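Local coordinates for protein sialidase B (Streptococcus pneumoniae serotype 4, PDB 4XJW) that cleaves alpha-2,3-, alpha-2,6- and alpha-2,8-linked terminal sialic acid from sugar chains as a family 33 glycosidase and intramolecular trans-sialidase, at residues G329-K334 with L439-G444; L466-Y471 with Q486-S491. The protein carries 1 engineered substitution. All blocks are in the same frame, centred on the assembly; numbering follows the deposited sequence.

Interaction 1: G329-K334 with L439-G444; sequences GHYYLK and LPPFLG
Tyr331, on strand 330-337, faces Pro440 and Pro441 in the irregular chain that follows strand 437-438, and the nearest pair of CA atoms, those of Tyr331 and Pro440, is 6.7 Å apart. That gap is bridged by the tyrosine side chain. With CG set anti to the carbonyl carbon (chi1 -55°), the ring extends across to the two prolines. Pro441 supplies most of the opposing surface: its CD sits over one ring face, 4.1 Å from the centroid of the Tyr331 ring and 29° off the ring normal, which meets the geometry of a CH-pi contact. The neighbouring methylene is closer still but displaced toward the rim, with Pro441 CG 3.3 Å from Tyr331 CD1, a short distance for two carbons. Pro440 adds a looser touch through its CB, 4.3 Å from Tyr331 CD2 and oblique to the ring. A water joins the polar ends. It accepts from Gly444 N at 3.0 Å, donates weakly to Pro441 O at 2.9 Å, and makes a long, weak bond of 3.4 Å with Tyr331 OH. Outside the contact, Pro441 also packs on Phe324 and Tyr331 on Glu326, so Pro441 meets both strand 330-337 and strand 324-327 of the inserted sheet. All three residues in direct contact are partly exposed, and only 143 Å² is buried. The chemistry is that of a small surface contact: Pro441 ring methylenes laid on the Tyr331 face supply most of it, while one water links the phenol only weakly to the backbone of 439-444.

Interaction 2: L466-Y471 with Q486-S491; sequences LIFATY and QTWKKS
Before the chain reaches Phe468, which meets Trp488, strand 466-472 begins with Leu466, whose side chain starts out toward 486-491 but stops short, Leu466 CB lying 5.0 Å from Trp488 CH2. Ile467 turns its side chain the other way, as strand alternation requires. Phe468 faces Trp488 again and makes the direct contact. Its CG lies anti to the carbonyl carbon (chi1 -79°), and the CD2-CE2 side of the ring is presented to the far end of the indole. Phe468 CD2 is 3.5 Å from Trp488 CH2, with Phe468 CE2 and Trp488 CZ3 slightly farther off. The indole atom CH2 lies near the phenylalanine plane, at its edge. With the six-membered ring centroids of Phe468 and Trp488 5.9 Å apart and their planes at 53°, the pair meets rim to rim, so neither a parallel-displaced nor a T-shaped stack applies. Farther along, Thr470 bonds through OG1 to Thr477 O, tying the strand to its neighbour 475-481. That neighbour separates the two segments, and its Leu479 touches Trp488 while pairing with Phe468 through the backbone. Trp488 closes an Asp-box, the SxDxGxTW motif of BNR 3, in which Thr487 OG1 bonds to Asp483 OD2 and Trp488 NE1 bonds weakly to Gly485 O. Phe468 also packs on Ser291 and Val293. The Asp-box tryptophan and a phenylalanine of strand 466-472 thus pack together on the blade flank facing the preceding blade; their apolar contact, held by dispersion, fixes no polar direction, whereas the indole N-H is used within the Asp-box.

Overall arrangement
From the N terminus, the chain passes the lectin-like domain and enters the propeller. Beyond strand 301-308 it departs into an inserted antiparallel sheet. Interaction 1 closes a loop of 104 residues that takes in most of this excursion and the return through strands 420-426 and 437-438, joining the insertion to segment 439-444. Interaction 2 follows in series, closing 14 residues within one blade, that of strands 451-459, 466-472, 475-481 and 489-494; the two loops neither nest nor cross. Their centres are 14 Å apart, yet they touch: Phe442 CZ is 3.4 Å from Trp488 CB. Thus segment 439-444 meets the insertion through its prolines and the Asp-box through Leu439 and Phe442.

Interaction 1: G329-K334 with L439-G444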
loop_
_atom_site.group_PDB
_atom_site.type_symbol
_atom_site.label_atom_id
_atom_site.label_comp_id
_atom_site.label_asym_id
_atom_site.label_seq_id
_atom_site.Cartn_x
_atom_site.Cartn_y
_atom_site.Cartn_z
ATOM N N GLY A 329 28.743 1.268 -27.207
ATOM C CA GLY A 329 28.438 2.090 -26.049
ATOM C C GLY A 329 27.093 2.791 -26.112
ATOM O O GLY A 329 26.812 3.679 -25.306
ATOM N N HIS A 330 26.261 2.402 -27.068
ATOM C CA HIS A 330 24.900 2.909 -27.132
ATOM C C HIS A 330 23.921 1.759 -26.966
ATOM O O HIS A 330 24.159 0.661 -27.466
ATOM C CB HIS A 330 24.654 3.633 -28.455
ATOM C CG HIS A 330 25.580 4.781 -28.693
ATOM N ND1 HIS A 330 25.269 6.076 -28.339
ATOM C CD2 HIS A 330 26.818 4.830 -29.244
ATOM C CE1 HIS A 330 26.270 6.874 -28.667
ATOM N NE2 HIS A 330 27.222 6.139 -29.216
ATOM N N TYR A 331 22.828 2.013 -26.254
ATOM C CA TYR A 331 21.846 0.973 -25.976
ATOM C C TYR A 331 20.554 1.234 -26.726
ATOM O O TYR A 331 19.978 2.317 -26.636
ATOM C CB TYR A 331 21.584 0.886 -24.475
ATOM C CG TYR A 331 22.844 0.684 -23.677
ATOM C CD1 TYR A 331 23.343 -0.592 -23.446
ATOM C CD2 TYR A 331 23.550 1.770 -23.169
ATOM C CE1 TYR A 331 24.504 -0.783 -22.715
ATOM C CE2 TYR A 331 24.712 1.590 -22.445
ATOM C CZ TYR A 331 25.183 0.310 -22.221
ATOM O OH TYR A 331 26.339 0.132 -21.494
ATOM N N TYR A 332 20.109 0.234 -27.480
ATOM C CA TYR A 332 18.901 0.374 -28.274
ATOM C C TYR A 332 17.888 -0.668 -27.862
ATOM O O TYR A 332 18.217 -1.845 -27.740
ATOM C CB TYR A 332 19.222 0.240 -29.762
ATOM C CG TYR A 332 20.150 1.316 -30.257
ATOM C CD1 TYR A 332 19.706 2.624 -30.399
ATOM C CD2 TYR A 332 21.471 1.030 -30.577
ATOM C CE1 TYR A 332 20.547 3.622 -30.844
ATOM C CE2 TYR A 332 22.323 2.027 -31.027
ATOM C CZ TYR A 332 21.852 3.318 -31.158
ATOM O OH TYR A 332 22.683 4.320 -31.605
ATOM N N LEU A 333 16.657 -0.217 -27.643
ATOM C CA LEU A 333 15.563 -1.090 -27.243
ATOM C C LEU A 333 15.244 -2.090 -28.349
ATOM O O LEU A 333 15.016 -1.695 -29.496
ATOM C CB LEU A 333 14.329 -0.244 -26.925
ATOM C CG LEU A 333 13.100 -0.951 -26.353
ATOM C CD1 LEU A 333 13.401 -1.471 -24.961
ATOM C CD2 LEU A 333 11.908 0.011 -26.330
ATOM N N LYS A 334 15.248 -3.374 -28.003
ATOM C CA LYS A 334 14.962 -4.437 -28.966
ATOM C C LYS A 334 13.463 -4.624 -29.096
ATOM O O LYS A 334 12.726 -4.470 -28.122
ATOM C CB LYS A 334 15.623 -5.753 -28.544
ATOM C CG LYS A 334 17.144 -5.705 -28.515
ATOM C CD LYS A 334 17.749 -7.046 -28.149
ATOM C CE LYS A 334 17.451 -7.412 -26.709
ATOM N NZ LYS A 334 18.018 -8.731 -26.340
ATOM N N LEU A 439 15.446 4.018 -18.403
ATOM C CA LEU A 439 16.850 4.129 -18.037
ATOM C C LEU A 439 17.656 3.128 -18.849
ATOM O O LEU A 439 17.131 2.089 -19.251
ATOM C CB LEU A 439 17.059 3.886 -16.536
ATOM C CG LEU A 439 16.584 4.979 -15.563
ATOM C CD1 LEU A 439 17.485 5.051 -14.344
ATOM C CD2 LEU A 439 16.485 6.326 -16.239
ATOM N N PRO A 440 18.942 3.431 -19.097
ATOM C CA PRO A 440 19.785 2.446 -19.780
ATOM C C PRO A 440 20.004 1.213 -18.908
ATOM O O PRO A 440 19.818 1.279 -17.692
ATOM C CB PRO A 440 21.108 3.192 -19.951
ATOM C CG PRO A 440 21.137 4.172 -18.827
ATOM C CD PRO A 440 19.711 4.610 -18.662
ATOM N N PRO A 441 20.399 0.088 -19.521
ATOM C CA PRO A 441 20.793 -1.077 -18.724
ATOM C C PRO A 441 22.138 -0.815 -18.053
ATOM O O PRO A 441 22.981 -0.133 -18.638
ATOM C CB PRO A 441 20.921 -2.190 -19.770
ATOM C CG PRO A 441 21.209 -1.479 -21.040
ATOM C CD PRO A 441 20.487 -0.167 -20.970
ATOM N N PHE A 442 22.325 -1.329 -16.842
ATOM C CA PHE A 442 23.549 -1.067 -16.093
ATOM C C PHE A 442 24.435 -2.301 -15.904
ATOM O O PHE A 442 25.591 -2.181 -15.494
ATOM C CB PHE A 442 23.217 -0.450 -14.734
ATOM C CG PHE A 442 22.594 0.910 -14.827
ATOM C CD1 PHE A 442 23.386 2.045 -14.911
ATOM C CD2 PHE A 442 21.213 1.054 -14.843
ATOM C CE1 PHE A 442 22.809 3.307 -15.006
ATOM C CE2 PHE A 442 20.629 2.300 -14.927
ATOM C CZ PHE A 442 21.429 3.431 -15.018
ATOM N N LEU A 443 23.898 -3.477 -16.207
ATOM C CA LEU A 443 24.607 -4.725 -15.941
ATOM C C LEU A 443 24.829 -5.572 -17.196
ATOM O O LEU A 443 24.944 -6.799 -17.116
ATOM C CB LEU A 443 23.882 -5.528 -14.856
ATOM C CG LEU A 443 23.816 -4.855 -13.483
ATOM C CD1 LEU A 443 22.952 -5.630 -12.515
ATOM C CD2 LEU A 443 25.200 -4.660 -12.908
ATOM N N GLY A 444 24.901 -4.921 -18.353
ATOM C CA GLY A 444 25.169 -5.627 -19.597
ATOM C C GLY A 444 23.946 -6.169 -20.323
ATOM O O GLY A 444 22.833 -6.150 -19.795
HETATM O O HOH W 1 24.970 -2.105 -19.359
#

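Interaction 2: L466-Y471 with Q486-S491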
loop_
_atom_site.group_PDB
_atom_site.type_symbol
_atom_site.label_atom_id
_atom_site.label_comp_id
_atom_site.label_asym_id
_atom_site.label_seq_id
_atom_site.Cartn_x
_atom_site.Cartn_y
_atom_site.Cartn_z
ATOM N N LEU A 466 22.470 13.128 -7.523
ATOM C CA LEU A 466 21.285 12.341 -7.196
ATOM C C LEU A 466 21.612 10.857 -7.160
ATOM O O LEU A 466 22.333 10.348 -8.023
ATOM C CB LEU A 466 20.208 12.560 -8.244
ATOM C CG LEU A 466 19.911 14.025 -8.518
ATOM C CD1 LEU A 466 18.976 14.110 -9.703
ATOM C CD2 LEU A 466 19.305 14.695 -7.281
ATOM N N ILE A 467 21.080 10.157 -6.164
ATOM C CA ILE A 467 21.283 8.712 -6.072
ATOM C C ILE A 467 19.967 7.988 -5.834
ATOM O O ILE A 467 19.204 8.344 -4.925
ATOM C CB ILE A 467 22.252 8.322 -4.944
ATOM C CG1 ILE A 467 23.581 9.067 -5.077
ATOM C CG2 ILE A 467 22.488 6.785 -4.943
ATOM C CD1 ILE A 467 24.623 8.617 -4.059
ATOM N N PHE A 468 19.724 6.947 -6.624
ATOM C CA PHE A 468 18.599 6.045 -6.381
ATOM C C PHE A 468 19.126 4.653 -6.113
ATOM O O PHE A 468 19.866 4.104 -6.929
ATOM C CB PHE A 468 17.670 5.996 -7.591
ATOM C CG PHE A 468 16.740 7.174 -7.697
ATOM C CD1 PHE A 468 15.539 7.188 -6.996
ATOM C CD2 PHE A 468 17.063 8.251 -8.505
ATOM C CE1 PHE A 468 14.677 8.259 -7.088
ATOM C CE2 PHE A 468 16.199 9.336 -8.619
ATOM C CZ PHE A 468 15.002 9.332 -7.908
ATOM N N ALA A 469 18.733 4.080 -4.976
ATOM C CA ALA A 469 19.082 2.700 -4.652
ATOM C C ALA A 469 18.229 1.717 -5.442
ATOM O O ALA A 469 17.009 1.907 -5.601
ATOM C CB ALA A 469 18.940 2.444 -3.166
ATOM N N THR A 470 18.876 0.659 -5.932
ATOM C CA THR A 470 18.175 -0.476 -6.529
ATOM C C THR A 470 18.861 -1.732 -6.010
ATOM O O THR A 470 19.951 -1.648 -5.436
ATOM C CB THR A 470 18.233 -0.466 -8.068
ATOM O OG1 THR A 470 19.541 -0.884 -8.501
ATOM C CG2 THR A 470 17.932 0.930 -8.635
ATOM N N TYR A 471 18.230 -2.887 -6.187
ATOM C CA TYR A 471 18.857 -4.145 -5.796
ATOM C C TYR A 471 18.726 -5.175 -6.899
ATOM O O TYR A 471 17.880 -5.061 -7.791
ATOM C CB TYR A 471 18.256 -4.682 -4.497
ATOM C CG TYR A 471 16.785 -5.001 -4.591
ATOM C CD1 TYR A 471 16.351 -6.277 -4.953
ATOM C CD2 TYR A 471 15.827 -4.045 -4.293
ATOM C CE1 TYR A 471 15.002 -6.574 -5.036
ATOM C CE2 TYR A 471 14.484 -4.331 -4.374
ATOM C CZ TYR A 471 14.072 -5.592 -4.746
ATOM O OH TYR A 471 12.718 -5.852 -4.823
ATOM N N GLN A 486 19.790 13.164 -16.614
ATOM C CA GLN A 486 20.025 13.044 -18.049
ATOM C C GLN A 486 20.883 11.822 -18.352
ATOM O O GLN A 486 20.636 11.101 -19.319
ATOM C CB GLN A 486 20.692 14.305 -18.603
ATOM C CG GLN A 486 19.772 15.505 -18.716
ATOM C CD GLN A 486 20.485 16.729 -19.256
ATOM O OE1 GLN A 486 20.527 16.953 -20.466
ATOM N NE2 GLN A 486 21.057 17.524 -18.361
ATOM N N THR A 487 21.893 11.590 -17.517
ATOM C CA THR A 487 22.741 10.417 -17.663
ATOM C C THR A 487 22.943 9.751 -16.317
ATOM O O THR A 487 22.887 10.404 -15.273
ATOM C CB THR A 487 24.112 10.764 -18.285
ATOM O OG1 THR A 487 24.839 11.644 -17.417
ATOM C CG2 THR A 487 23.930 11.435 -19.633
ATOM N N TRP A 488 23.174 8.447 -16.347
ATOM C CA TRP A 488 23.301 7.667 -15.129
ATOM C C TRP A 488 24.522 6.764 -15.182
ATOM O O TRP A 488 24.956 6.349 -16.262
ATOM C CB TRP A 488 22.053 6.806 -14.936
ATOM C CG TRP A 488 20.809 7.607 -14.776
ATOM C CD1 TRP A 488 20.016 8.101 -15.769
ATOM C CD2 TRP A 488 20.218 8.023 -13.544
ATOM N NE1 TRP A 488 18.959 8.787 -15.229
ATOM C CE2 TRP A 488 19.064 8.763 -13.857
ATOM C CE3 TRP A 488 20.555 7.842 -12.194
ATOM C CZ2 TRP A 488 18.244 9.328 -12.880
ATOM C CZ3 TRP A 488 19.746 8.389 -11.225
ATOM C CH2 TRP A 488 18.600 9.129 -11.570
ATOM N N LYS A 489 25.077 6.466 -14.013
ATOM C CA LYS A 489 26.071 5.408 -13.894
ATOM C C LYS A 489 25.719 4.572 -12.680
ATOM O O LYS A 489 24.913 4.983 -11.848
ATOM C CB LYS A 489 27.484 5.981 -13.742
ATOM C CG LYS A 489 27.745 6.617 -12.380
ATOM C CD LYS A 489 29.205 7.053 -12.245
ATOM C CE LYS A 489 29.470 7.691 -10.890
ATOM N NZ LYS A 489 30.913 8.046 -10.718
ATOM N N LYS A 490 26.320 3.398 -12.568
ATOM C CA LYS A 490 26.062 2.541 -11.428
ATOM C C LYS A 490 27.230 2.533 -10.460
ATOM O O LYS A 490 28.379 2.757 -10.843
ATOM C CB LYS A 490 25.760 1.108 -11.880
ATOM C CG LYS A 490 26.988 0.245 -12.175
ATOM C CD LYS A 490 26.606 -1.233 -12.326
ATOM C CE LYS A 490 27.806 -2.083 -12.741
ATOM N NZ LYS A 490 28.845 -2.171 -11.673
ATOM N N SER A 491 26.915 2.308 -9.194
ATOM C CA SER A 491 27.919 1.958 -8.207
ATOM C C SER A 491 27.419 0.698 -7.516
ATOM O O SER A 491 26.392 0.714 -6.836
ATOM C CB SER A 491 28.126 3.098 -7.207
ATOM O OG SER A 491 29.142 2.761 -6.283
#